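Local coordinates for protein putrescine aminotransferase (Halomonas elongata DSM 2581, PDB 6GWI) that probably transfers amino groups from amines such as putrescine to keto acceptors, as a class III aminotransferase that uses pyridoxal-5'-phosphate, at residues A178-P183 and E203-K208; A218-E223 and E236-A241; L253-V258 and F269-Y274. All blocks are in the same frame, centred on the assembly; numbering follows the deposited sequence.

Contact 1. Residues A178-P183 and E203-K208; sequences AHIRQP and EALEEK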
loop_
_atom_site.group_PDB
_atom_site.type_symbol
_atom_site.label_atom_id
_atom_site.label_comp_id
_atom_site.label_asym_id
_atom_site.label_seq_id
_atom_site.Cartn_x
_atom_site.Cartn_y
_atom_site.Cartn_z
ATOM N N ALA B 178 -0.536 -3.375 -22.588
ATOM C CA ALA B 178 -1.322 -2.843 -23.693
ATOM C C ALA B 178 -2.726 -2.498 -23.209
ATOM O O ALA B 178 -3.152 -2.911 -22.127
ATOM C CB ALA B 178 -1.390 -3.839 -24.853
ATOM N N HIS B 179 -3.435 -1.706 -24.013
ATOM C CA HIS B 179 -4.771 -1.241 -23.657
ATOM C C HIS B 179 -5.708 -1.300 -24.852
ATOM O O HIS B 179 -5.379 -0.799 -25.931
ATOM C CB HIS B 179 -4.708 0.180 -23.089
ATOM C CG HIS B 179 -3.964 0.265 -21.796
ATOM N ND1 HIS B 179 -2.615 0.539 -21.728
ATOM C CD2 HIS B 179 -4.376 0.076 -20.522
ATOM C CE1 HIS B 179 -2.232 0.531 -20.463
ATOM N NE2 HIS B 179 -3.281 0.253 -19.711
ATOM N N ILE B 180 -6.866 -1.923 -24.653
ATOM C CA ILE B 180 -7.898 -2.007 -25.672
ATOM C C ILE B 180 -9.045 -1.077 -25.282
ATOM O O ILE B 180 -9.085 -0.524 -24.182
ATOM C CB ILE B 180 -8.403 -3.451 -25.872
ATOM C CG1 ILE B 180 -9.035 -3.974 -24.579
ATOM C CG2 ILE B 180 -7.259 -4.348 -26.317
ATOM C CD1 ILE B 180 -9.632 -5.359 -24.690
ATOM N N ARG B 181 -9.992 -0.915 -26.200
ATOM C CA ARG B 181 -11.109 -0.004 -26.002
ATOM C C ARG B 181 -12.023 -0.498 -24.883
ATOM O O ARG B 181 -12.068 -1.687 -24.555
ATOM C CB ARG B 181 -11.901 0.140 -27.300
ATOM C CG ARG B 181 -12.553 -1.159 -27.755
ATOM C CD ARG B 181 -13.140 -1.034 -29.151
ATOM N NE ARG B 181 -14.113 0.047 -29.257
ATOM C CZ ARG B 181 -14.708 0.405 -30.390
ATOM N NH1 ARG B 181 -14.425 -0.232 -31.518
ATOM N NH2 ARG B 181 -15.582 1.401 -30.397
ATOM N N GLN B 182 -12.778 0.460 -24.285
ATOM C CA GLN B 182 -13.649 0.174 -23.154
ATOM C C GLN B 182 -15.085 -0.052 -23.618
ATOM O O GLN B 182 -15.544 0.587 -24.569
ATOM C CB GLN B 182 -13.622 1.330 -22.148
ATOM C CG GLN B 182 -13.997 2.675 -22.753
ATOM C CD GLN B 182 -14.238 3.752 -21.710
ATOM O OE1 GLN B 182 -14.418 3.464 -20.525
ATOM N NE2 GLN B 182 -14.267 5.002 -22.154
ATOM N N PRO B 183 -15.841 -0.939 -22.955
ATOM C CA PRO B 183 -17.237 -1.186 -23.374
ATOM C C PRO B 183 -18.209 -0.118 -22.873
ATOM O O PRO B 183 -19.189 -0.400 -22.178
ATOM C CB PRO B 183 -17.513 -2.573 -22.774
ATOM C CG PRO B 183 -16.674 -2.614 -21.535
ATOM C CD PRO B 183 -15.417 -1.840 -21.864
ATOM N N GLU B 203 -14.208 -8.293 -29.294
ATOM C CA GLU B 203 -13.318 -8.632 -30.401
ATOM C C GLU B 203 -12.032 -7.819 -30.352
ATOM O O GLU B 203 -10.995 -8.268 -30.852
ATOM C CB GLU B 203 -14.031 -8.424 -31.738
ATOM C CG GLU B 203 -13.179 -8.747 -32.966
ATOM C CD GLU B 203 -12.518 -10.117 -32.899
ATOM O OE1 GLU B 203 -13.072 -11.023 -32.241
ATOM O OE2 GLU B 203 -11.442 -10.288 -33.511
ATOM N N ALA B 204 -12.078 -6.623 -29.756
ATOM C CA ALA B 204 -10.866 -5.827 -29.600
ATOM C C ALA B 204 -9.814 -6.570 -28.790
ATOM O O ALA B 204 -8.614 -6.413 -29.043
ATOM C CB ALA B 204 -11.193 -4.489 -28.934
ATOM N N LEU B 205 -10.238 -7.375 -27.812
ATOM C CA LEU B 205 -9.289 -8.185 -27.055
ATOM C C LEU B 205 -8.581 -9.185 -27.962
ATOM O O LEU B 205 -7.349 -9.296 -27.942
ATOM C CB LEU B 205 -10.006 -8.911 -25.917
ATOM C CG LEU B 205 -9.126 -9.879 -25.126
ATOM C CD1 LEU B 205 -7.961 -9.128 -24.471
ATOM C CD2 LEU B 205 -9.936 -10.633 -24.083
ATOM N N GLU B 206 -9.346 -9.930 -28.762
ATOM C CA GLU B 206 -8.731 -10.871 -29.690
ATOM C C GLU B 206 -7.765 -10.154 -30.626
ATOM O O GLU B 206 -6.664 -10.648 -30.895
ATOM C CB GLU B 206 -9.803 -11.603 -30.496
ATOM C CG GLU B 206 -9.229 -12.507 -31.577
ATOM C CD GLU B 206 -10.154 -13.653 -31.943
ATOM O OE1 GLU B 206 -11.367 -13.412 -32.110
ATOM O OE2 GLU B 206 -9.667 -14.799 -32.050
ATOM N N GLU B 207 -8.165 -8.985 -31.136
ATOM C CA GLU B 207 -7.291 -8.232 -32.026
ATOM C C GLU B 207 -5.975 -7.900 -31.337
ATOM O O GLU B 207 -4.898 -8.064 -31.922
ATOM C CB GLU B 207 -7.988 -6.949 -32.483
ATOM C CG GLU B 207 -9.251 -7.172 -33.303
ATOM C CD GLU B 207 -10.064 -5.903 -33.485
ATOM O OE1 GLU B 207 -9.465 -4.806 -33.497
ATOM O OE2 GLU B 207 -11.303 -6.001 -33.618
ATOM N N LYS B 208 -6.038 -7.454 -30.082
ATOM C CA LYS B 208 -4.813 -7.091 -29.382
ATOM C C LYS B 208 -3.932 -8.317 -29.176
ATOM O O LYS B 208 -2.709 -8.253 -29.355
ATOM C CB LYS B 208 -5.145 -6.456 -28.035
ATOM C CG LYS B 208 -3.990 -5.682 -27.430
ATOM C CD LYS B 208 -3.814 -4.398 -28.229
ATOM C CE LYS B 208 -2.387 -3.986 -28.454
ATOM N NZ LYS B 208 -2.395 -2.642 -29.104
HETATM O O HOH W 1 -2.041 -0.728 -26.364
#

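Contact 2. Residues A218-E223 and E236-A241; sequences AAFIAE and ESYWPA. With PLP (pyridoxal-5'-phosphate), chain D.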
loop_
_atom_site.group_PDB
_atom_site.type_symbol
_atom_site.label_atom_id
_atom_site.label_comp_id
_atom_site.label_asym_id
_atom_site.label_seq_id
_atom_site.Cartn_x
_atom_site.Cartn_y
_atom_site.Cartn_z
ATOM N N ALA B 218 0.412 -12.563 -21.386
ATOM C CA ALA B 218 0.320 -13.221 -20.091
ATOM C C ALA B 218 -1.076 -13.157 -19.485
ATOM O O ALA B 218 -1.512 -14.125 -18.853
ATOM C CB ALA B 218 1.319 -12.593 -19.111
ATOM N N ALA B 219 -1.798 -12.052 -19.661
ATOM C CA ALA B 219 -3.049 -11.892 -18.935
ATOM C C ALA B 219 -3.878 -10.757 -19.514
ATOM O O ALA B 219 -3.356 -9.829 -20.139
ATOM C CB ALA B 219 -2.792 -11.627 -17.443
ATOM N N PHE B 220 -5.184 -10.854 -19.282
ATOM C CA PHE B 220 -6.147 -9.783 -19.507
ATOM C C PHE B 220 -6.691 -9.350 -18.152
ATOM O O PHE B 220 -7.105 -10.194 -17.350
ATOM C CB PHE B 220 -7.272 -10.259 -20.431
ATOM C CG PHE B 220 -8.433 -9.304 -20.542
ATOM C CD1 PHE B 220 -8.273 -8.036 -21.076
ATOM C CD2 PHE B 220 -9.699 -9.696 -20.138
ATOM C CE1 PHE B 220 -9.352 -7.172 -21.187
ATOM C CE2 PHE B 220 -10.777 -8.840 -20.248
ATOM C CZ PHE B 220 -10.604 -7.577 -20.773
ATOM N N ILE B 221 -6.653 -8.048 -17.882
ATOM C CA ILE B 221 -7.105 -7.498 -16.608
ATOM C C ILE B 221 -8.255 -6.540 -16.880
ATOM O O ILE B 221 -8.176 -5.710 -17.795
ATOM C CB ILE B 221 -5.956 -6.798 -15.855
ATOM C CG1 ILE B 221 -6.409 -6.384 -14.451
ATOM C CG2 ILE B 221 -5.460 -5.581 -16.633
ATOM C CD1 ILE B 221 -5.302 -5.742 -13.588
ATOM N N ALA B 222 -9.319 -6.648 -16.087
ATOM C CA ALA B 222 -10.476 -5.789 -16.282
ATOM C C ALA B 222 -11.299 -5.713 -15.006
ATOM O O ALA B 222 -11.396 -6.692 -14.261
ATOM C CB ALA B 222 -11.345 -6.301 -17.439
ATOM N N GLU B 223 -11.868 -4.537 -14.753
ATOM C CA GLU B 223 -12.931 -4.407 -13.763
ATOM C C GLU B 223 -14.208 -5.008 -14.343
ATOM O O GLU B 223 -14.543 -4.717 -15.497
ATOM C CB GLU B 223 -13.167 -2.936 -13.407
ATOM C CG GLU B 223 -11.929 -2.166 -12.950
ATOM C CD GLU B 223 -12.104 -0.657 -13.071
ATOM O OE1 GLU B 223 -12.870 -0.064 -12.279
ATOM O OE2 GLU B 223 -11.484 -0.062 -13.976
ATOM N N GLU B 236 -24.813 -6.361 -22.135
ATOM C CA GLU B 236 -24.950 -7.743 -21.687
ATOM C C GLU B 236 -24.220 -8.717 -22.600
ATOM O O GLU B 236 -23.897 -9.830 -22.168
ATOM C CB GLU B 236 -26.430 -8.113 -21.586
ATOM C CG GLU B 236 -27.170 -7.350 -20.496
ATOM C CD GLU B 236 -28.650 -7.677 -20.443
ATOM O OE1 GLU B 236 -29.080 -8.623 -21.137
ATOM O OE2 GLU B 236 -29.384 -6.986 -19.705
ATOM N N SER B 237 -23.954 -8.326 -23.847
ATOM C CA SER B 237 -23.224 -9.161 -24.792
ATOM C C SER B 237 -21.722 -9.178 -24.539
ATOM O O SER B 237 -21.028 -10.049 -25.076
ATOM C CB SER B 237 -23.485 -8.676 -26.220
ATOM O OG SER B 237 -22.970 -7.368 -26.405
ATOM N N TYR B 238 -21.203 -8.247 -23.739
ATOM C CA TYR B 238 -19.759 -8.052 -23.671
ATOM C C TYR B 238 -19.064 -9.238 -23.012
ATOM O O TYR B 238 -18.190 -9.872 -23.613
ATOM C CB TYR B 238 -19.444 -6.752 -22.928
ATOM C CG TYR B 238 -17.963 -6.502 -22.741
ATOM C CD1 TYR B 238 -17.159 -6.139 -23.814
ATOM C CD2 TYR B 238 -17.373 -6.620 -21.488
ATOM C CE1 TYR B 238 -15.804 -5.907 -23.644
ATOM C CE2 TYR B 238 -16.020 -6.386 -21.307
ATOM C CZ TYR B 238 -15.241 -6.032 -22.387
ATOM O OH TYR B 238 -13.897 -5.801 -22.202
ATOM N N TRP B 239 -19.428 -9.548 -21.774
ATOM C CA TRP B 239 -18.665 -10.540 -21.028
ATOM C C TRP B 239 -18.837 -11.947 -21.590
ATOM O O TRP B 239 -17.870 -12.720 -21.587
ATOM C CB TRP B 239 -19.036 -10.495 -19.544
ATOM C CG TRP B 239 -18.268 -9.430 -18.802
ATOM C CD1 TRP B 239 -18.778 -8.324 -18.183
ATOM C CD2 TRP B 239 -16.845 -9.361 -18.635
ATOM N NE1 TRP B 239 -17.762 -7.580 -17.629
ATOM C CE2 TRP B 239 -16.567 -8.196 -17.894
ATOM C CE3 TRP B 239 -15.781 -10.175 -19.036
ATOM C CZ2 TRP B 239 -15.269 -7.825 -17.544
ATOM C CZ3 TRP B 239 -14.494 -9.808 -18.686
ATOM C CH2 TRP B 239 -14.249 -8.641 -17.949
ATOM N N PRO B 240 -20.027 -12.331 -22.072
ATOM C CA PRO B 240 -20.125 -13.633 -22.756
ATOM C C PRO B 240 -19.203 -13.730 -23.956
ATOM O O PRO B 240 -18.597 -14.782 -24.192
ATOM C CB PRO B 240 -21.602 -13.703 -23.172
ATOM C CG PRO B 240 -22.306 -12.836 -22.192
ATOM C CD PRO B 240 -21.349 -11.692 -21.936
ATOM N N ALA B 241 -19.086 -12.648 -24.729
ATOM C CA ALA B 241 -18.172 -12.646 -25.865
ATOM C C ALA B 241 -16.716 -12.649 -25.405
ATOM O O ALA B 241 -15.865 -13.282 -26.041
ATOM C CB ALA B 241 -18.463 -11.445 -26.765
HETATM N N1 PLP D . -8.666 -1.171 -8.493
HETATM C C2 PLP D . -9.902 -0.570 -8.603
HETATM C C2A PLP D . -10.933 -1.145 -9.536
HETATM C C3 PLP D . -10.189 0.563 -7.846
HETATM O O3 PLP D . -11.424 1.145 -7.969
HETATM C C4 PLP D . -9.243 1.098 -6.965
HETATM C C4A PLP D . -9.753 1.837 -5.755
HETATM C C5 PLP D . -7.992 0.479 -6.877
HETATM C C6 PLP D . -7.715 -0.651 -7.639
HETATM C C5A PLP D . -6.912 1.010 -5.959
HETATM O O4P PLP D . -7.153 0.689 -4.609
HETATM P P PLP D . -6.367 1.522 -3.476
HETATM O O1P PLP D . -4.879 1.354 -3.677
HETATM O O2P PLP D . -6.786 1.018 -2.115
HETATM O O3P PLP D . -6.728 2.979 -3.603
#

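Contact 3. Residues L253-V258 and F269-Y274; sequences LVADEV and FGSQHY. With PLP (pyridoxal-5'-phosphate), chain D.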
loop_
_atom_site.group_PDB
_atom_site.type_symbol
_atom_site.label_atom_id
_atom_site.label_comp_id
_atom_site.label_asym_id
_atom_site.label_seq_id
_atom_site.Cartn_x
_atom_site.Cartn_y
_atom_site.Cartn_z
ATOM N N LEU B 253 -6.942 -14.608 -16.615
ATOM C CA LEU B 253 -7.966 -13.592 -16.416
ATOM C C LEU B 253 -7.801 -13.002 -15.024
ATOM O O LEU B 253 -7.850 -13.732 -14.029
ATOM C CB LEU B 253 -9.370 -14.176 -16.579
ATOM C CG LEU B 253 -10.530 -13.233 -16.250
ATOM C CD1 LEU B 253 -10.527 -12.016 -17.143
ATOM C CD2 LEU B 253 -11.859 -13.966 -16.369
ATOM N N VAL B 254 -7.608 -11.688 -14.963
ATOM C CA VAL B 254 -7.572 -10.951 -13.706
ATOM C C VAL B 254 -8.821 -10.080 -13.657
ATOM O O VAL B 254 -8.971 -9.147 -14.455
ATOM C CB VAL B 254 -6.305 -10.096 -13.567
ATOM C CG1 VAL B 254 -6.295 -9.385 -12.214
ATOM C CG2 VAL B 254 -5.061 -10.951 -13.741
ATOM N N ALA B 255 -9.716 -10.383 -12.725
ATOM C CA ALA B 255 -10.899 -9.568 -12.473
ATOM C C ALA B 255 -10.595 -8.670 -11.279
ATOM O O ALA B 255 -10.456 -9.157 -10.151
ATOM C CB ALA B 255 -12.122 -10.446 -12.220
ATOM N N ASP B 256 -10.470 -7.367 -11.524
ATOM C CA ASP B 256 -10.182 -6.413 -10.453
ATOM C C ASP B 256 -11.479 -6.140 -9.699
ATOM O O ASP B 256 -12.360 -5.432 -10.199
ATOM C CB ASP B 256 -9.585 -5.125 -11.014
ATOM C CG ASP B 256 -9.108 -4.172 -9.920
ATOM O OD1 ASP B 256 -9.590 -4.278 -8.774
ATOM O OD2 ASP B 256 -8.261 -3.299 -10.212
ATOM N N GLU B 257 -11.590 -6.700 -8.493
ATOM C CA GLU B 257 -12.806 -6.654 -7.692
ATOM C C GLU B 257 -12.732 -5.623 -6.572
ATOM O O GLU B 257 -13.485 -5.718 -5.596
ATOM C CB GLU B 257 -13.095 -8.034 -7.099
ATOM C CG GLU B 257 -13.404 -9.101 -8.119
ATOM C CD GLU B 257 -14.840 -9.048 -8.593
ATOM O OE1 GLU B 257 -15.604 -8.185 -8.106
ATOM O OE2 GLU B 257 -15.208 -9.879 -9.447
ATOM N N VAL B 258 -11.824 -4.653 -6.679
ATOM C CA VAL B 258 -11.608 -3.711 -5.585
ATOM C C VAL B 258 -12.879 -2.923 -5.286
ATOM O O VAL B 258 -13.186 -2.644 -4.120
ATOM C CB VAL B 258 -10.417 -2.791 -5.913
ATOM C CG1 VAL B 258 -10.326 -1.632 -4.930
ATOM C CG2 VAL B 258 -9.123 -3.601 -5.890
ATOM N N PHE B 269 -18.966 -10.982 -5.513
ATOM C CA PHE B 269 -17.951 -10.547 -6.460
ATOM C C PHE B 269 -18.635 -10.251 -7.784
ATOM O O PHE B 269 -19.546 -10.976 -8.193
ATOM C CB PHE B 269 -16.860 -11.612 -6.617
ATOM C CG PHE B 269 -16.144 -11.918 -5.336
ATOM C CD1 PHE B 269 -15.138 -11.085 -4.873
ATOM C CD2 PHE B 269 -16.498 -13.021 -4.578
ATOM C CE1 PHE B 269 -14.488 -11.355 -3.686
ATOM C CE2 PHE B 269 -15.851 -13.296 -3.390
ATOM C CZ PHE B 269 -14.845 -12.463 -2.944
ATOM N N GLY B 270 -18.210 -9.170 -8.439
ATOM C CA GLY B 270 -18.745 -8.862 -9.754
ATOM C C GLY B 270 -18.530 -9.987 -10.746
ATOM O O GLY B 270 -19.362 -10.209 -11.630
ATOM N N SER B 271 -17.417 -10.713 -10.608
ATOM C CA SER B 271 -17.171 -11.886 -11.440
ATOM C C SER B 271 -18.353 -12.844 -11.417
ATOM O O SER B 271 -18.673 -13.475 -12.431
ATOM C CB SER B 271 -15.908 -12.601 -10.961
ATOM O OG SER B 271 -14.752 -11.854 -11.282
ATOM N N GLN B 272 -19.003 -12.980 -10.261
ATOM C CA GLN B 272 -20.125 -13.902 -10.153
ATOM C C GLN B 272 -21.354 -13.374 -10.880
ATOM O O GLN B 272 -22.162 -14.166 -11.379
ATOM C CB GLN B 272 -20.445 -14.161 -8.683
ATOM C CG GLN B 272 -19.357 -14.920 -7.958
ATOM C CD GLN B 272 -19.450 -14.786 -6.453
ATOM O OE1 GLN B 272 -20.003 -13.815 -5.934
ATOM N NE2 GLN B 272 -18.898 -15.763 -5.741
ATOM N N HIS B 273 -21.510 -12.051 -10.966
ATOM C CA HIS B 273 -22.645 -11.495 -11.692
ATOM C C HIS B 273 -22.580 -11.839 -13.172
ATOM O O HIS B 273 -23.619 -12.043 -13.811
ATOM C CB HIS B 273 -22.696 -9.977 -11.515
ATOM C CG HIS B 273 -23.840 -9.322 -12.228
ATOM N ND1 HIS B 273 -23.709 -8.733 -13.468
ATOM C CD2 HIS B 273 -25.136 -9.164 -11.872
ATOM C CE1 HIS B 273 -24.876 -8.240 -13.844
ATOM N NE2 HIS B 273 -25.759 -8.490 -12.894
ATOM N N TYR B 274 -21.372 -11.919 -13.730
ATOM C CA TYR B 274 -21.177 -12.178 -15.149
ATOM C C TYR B 274 -20.670 -13.588 -15.422
ATOM O O TYR B 274 -20.293 -13.889 -16.559
ATOM C CB TYR B 274 -20.203 -11.158 -15.737
ATOM C CG TYR B 274 -20.712 -9.736 -15.735
ATOM C CD1 TYR B 274 -21.616 -9.297 -16.694
ATOM C CD2 TYR B 274 -20.286 -8.829 -14.771
ATOM C CE1 TYR B 274 -22.077 -7.991 -16.697
ATOM C CE2 TYR B 274 -20.742 -7.527 -14.764
ATOM C CZ TYR B 274 -21.636 -7.111 -15.726
ATOM O OH TYR B 274 -22.085 -5.810 -15.709
HETATM N N1 PLP D . -8.666 -1.171 -8.493
HETATM C C2 PLP D . -9.902 -0.570 -8.603
HETATM C C2A PLP D . -10.933 -1.145 -9.536
HETATM C C3 PLP D . -10.189 0.563 -7.846
HETATM O O3 PLP D . -11.424 1.145 -7.969
HETATM C C4 PLP D . -9.243 1.098 -6.965
HETATM C C4A PLP D . -9.753 1.837 -5.755
HETATM C C5 PLP D . -7.992 0.479 -6.877
HETATM C C6 PLP D . -7.715 -0.651 -7.639
HETATM C C5A PLP D . -6.912 1.010 -5.959
HETATM O O4P PLP D . -7.153 0.689 -4.609
HETATM P P PLP D . -6.367 1.522 -3.476
HETATM O O1P PLP D . -4.879 1.354 -3.677
HETATM O O2P PLP D . -6.786 1.018 -2.115
HETATM O O3P PLP D . -6.728 2.979 -3.603
#

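Contact 1. Residues A178-P183 and E203-K208
Ile180 and Lys208 pass each other in opposite directions, and their aliphatic parts carry most of this contact between an edge strand and a helix. The CG2 branch of Ile180 presses on CB of Lys208 at 3.4 Å, tighter than carbon atoms usually pack, and lies alongside CG and CD of the same lysine. Its other branch, CG1, sits between the backbone N and the carbonyl carbon (chi1 62°), and this brings CD1 to the helix backbone, 3.7 Å from CA of Leu205. The bent lysine chain then runs over Ala178, whose CB meets CE of Lys208 at 3.7 Å. At the far end NZ of Lys208 forms a salt bridge with Glu211, and a water that accepts from the backbone N of His179 receives a weak bond from the same NZ. Ala204 meets Ile180 CG2 with its carbonyl O, 3.7 Å away, and its CB rests 3.8 Å from CG of Arg181. No direct hydrogen bond joins the two segments. Strand 177-180, outermost in the parallel sheet, is bonded to strand 142-146; residues 203-208 of helix 194-212 run at 150° to residues 178-180, nearer antiparallel than perpendicular, and Leu205 reaches on to Ile144 and helix 238-248.

Contact 2. Residues A218-E223 and E236-A241
Trp239 meets the strand with the edge of its six-membered ring: CH2 touches CB of Ala222 at 3.8 Å, and CZ2 lies 3.8 Å from the backbone O of Glu223, which sits in the indole plane. One face of the indole is taken by its neighbour in sequence, as CE2 of Tyr238 stands 3.9 Å above the ring plane, over the centre. The Phe220 ring is approached at its edge by both aromatics of the helix. Its CE2 lies 4.1 Å from CZ3 of Trp239, the two rings meeting obliquely, while its CZ is 4.0 Å from OH of Tyr238.

Phe220 gets there with CG anti to its backbone N (chi1 170°), which carries the ring out to Tyr238 and Trp239. These contacts tie strand 217-222 to helix 238-248, the first two elements of a beta-alpha-beta crossover that returns to strand 252-255 in the parallel sheet of the large PLP-binding domain of fold type I aminotransferases. All five touching residues are buried, and the polar groups of Tyr238, Trp239 and Glu223 have partners nearby. The hydroxyl of Tyr238 is hydrogen-bonded to Arg146, and NE1 of Trp239 to the backbone O of Pro224, so the indole is fixed at its pyrrole end as well as packed at its benzene end.

Glu223 touches the helix through its backbone, while its CB leaves the backbone away from the helix and the carboxylate ends beside the cofactor. Its extended chain brings OE1 to 3.5 Å from the methyl C2A of PLP. The backbone N of Gly227 binds OE1 and that of Tyr150 binds OE2, two bonds that hold the carboxylate beside that methyl group.

Contact 3. Residues L253-V258 and F269-Y274
Glu257 turns its CG anti to the carbonyl carbon (chi1 -65°) and bends again at chi2 (-81°), a fold in the chain that delivers its carboxylate to the backbone amides of Gly270 and Ser271, at a short, weakly bonded helical turn. Ser271 answers with OG beside its own backbone N, where the hydroxyl points at the same group. OE1 accepts from the N of Gly270 at 2.8 Å, on the syn side and somewhat out of the carboxylate plane. OE2 takes two donors from Ser271: the backbone N at 2.6 Å, on its syn lone pair, and OG at 2.7 Å, nearly in line with the C-O bond. Three bonds thus grip one buried carboxylate and fix its rotation, and three donors around it would probably favour its negative charge. Across it stands Phe269, its ring plane 79° from that of the carboxylate, with CB 3.7 Å from OE2 of Glu257. A glutamine here would probably lose at least one of these bonds, because its NH2 group would face an N-H donor of Gly270 or Ser271 in place of an acceptor.

The residue before points the other way. Asp256 OD2 lies 2.8 Å from N1 of PLP, as the aspartate that pairs with the pyridine nitrogen does in fold type I aminotransferases, and His151 and Asn121 also bind OD2. OD1 accepts from the N of Val258, an Asx turn; CB of Val258 lies 3.5 Å from N1 of PLP. Strand 252-255 lies between strand 217-222, which binds Val254, and strand 280-283, which bonds to Ala255 and packs on Ser271 through Met281.

The three contacts follow one another along the chain and all reach the same parallel sheet. Contact 1 touches contact 2 through packing: CD1 of Leu205 lies 3.6 Å from CD1 of Phe220, and CB of Pro183 lies 3.7 Å from CD1 of Tyr238. Contact 2 joins contact 3 as neighbouring strands, with Phe220 O 2.9 Å from Val254 N, and CD1 of Trp239 packs 3.3 Å from CD1 of Tyr274. Centres of contacts 1 and 3 are about 18 Å apart, without touching. Contacts 2 and 3 both reach PLP, from Glu223 and from Asp256 and Val258; Gly117 and Ser118 of the same chain and Thr319 of the second subunit are also hydrogen-bonded to it.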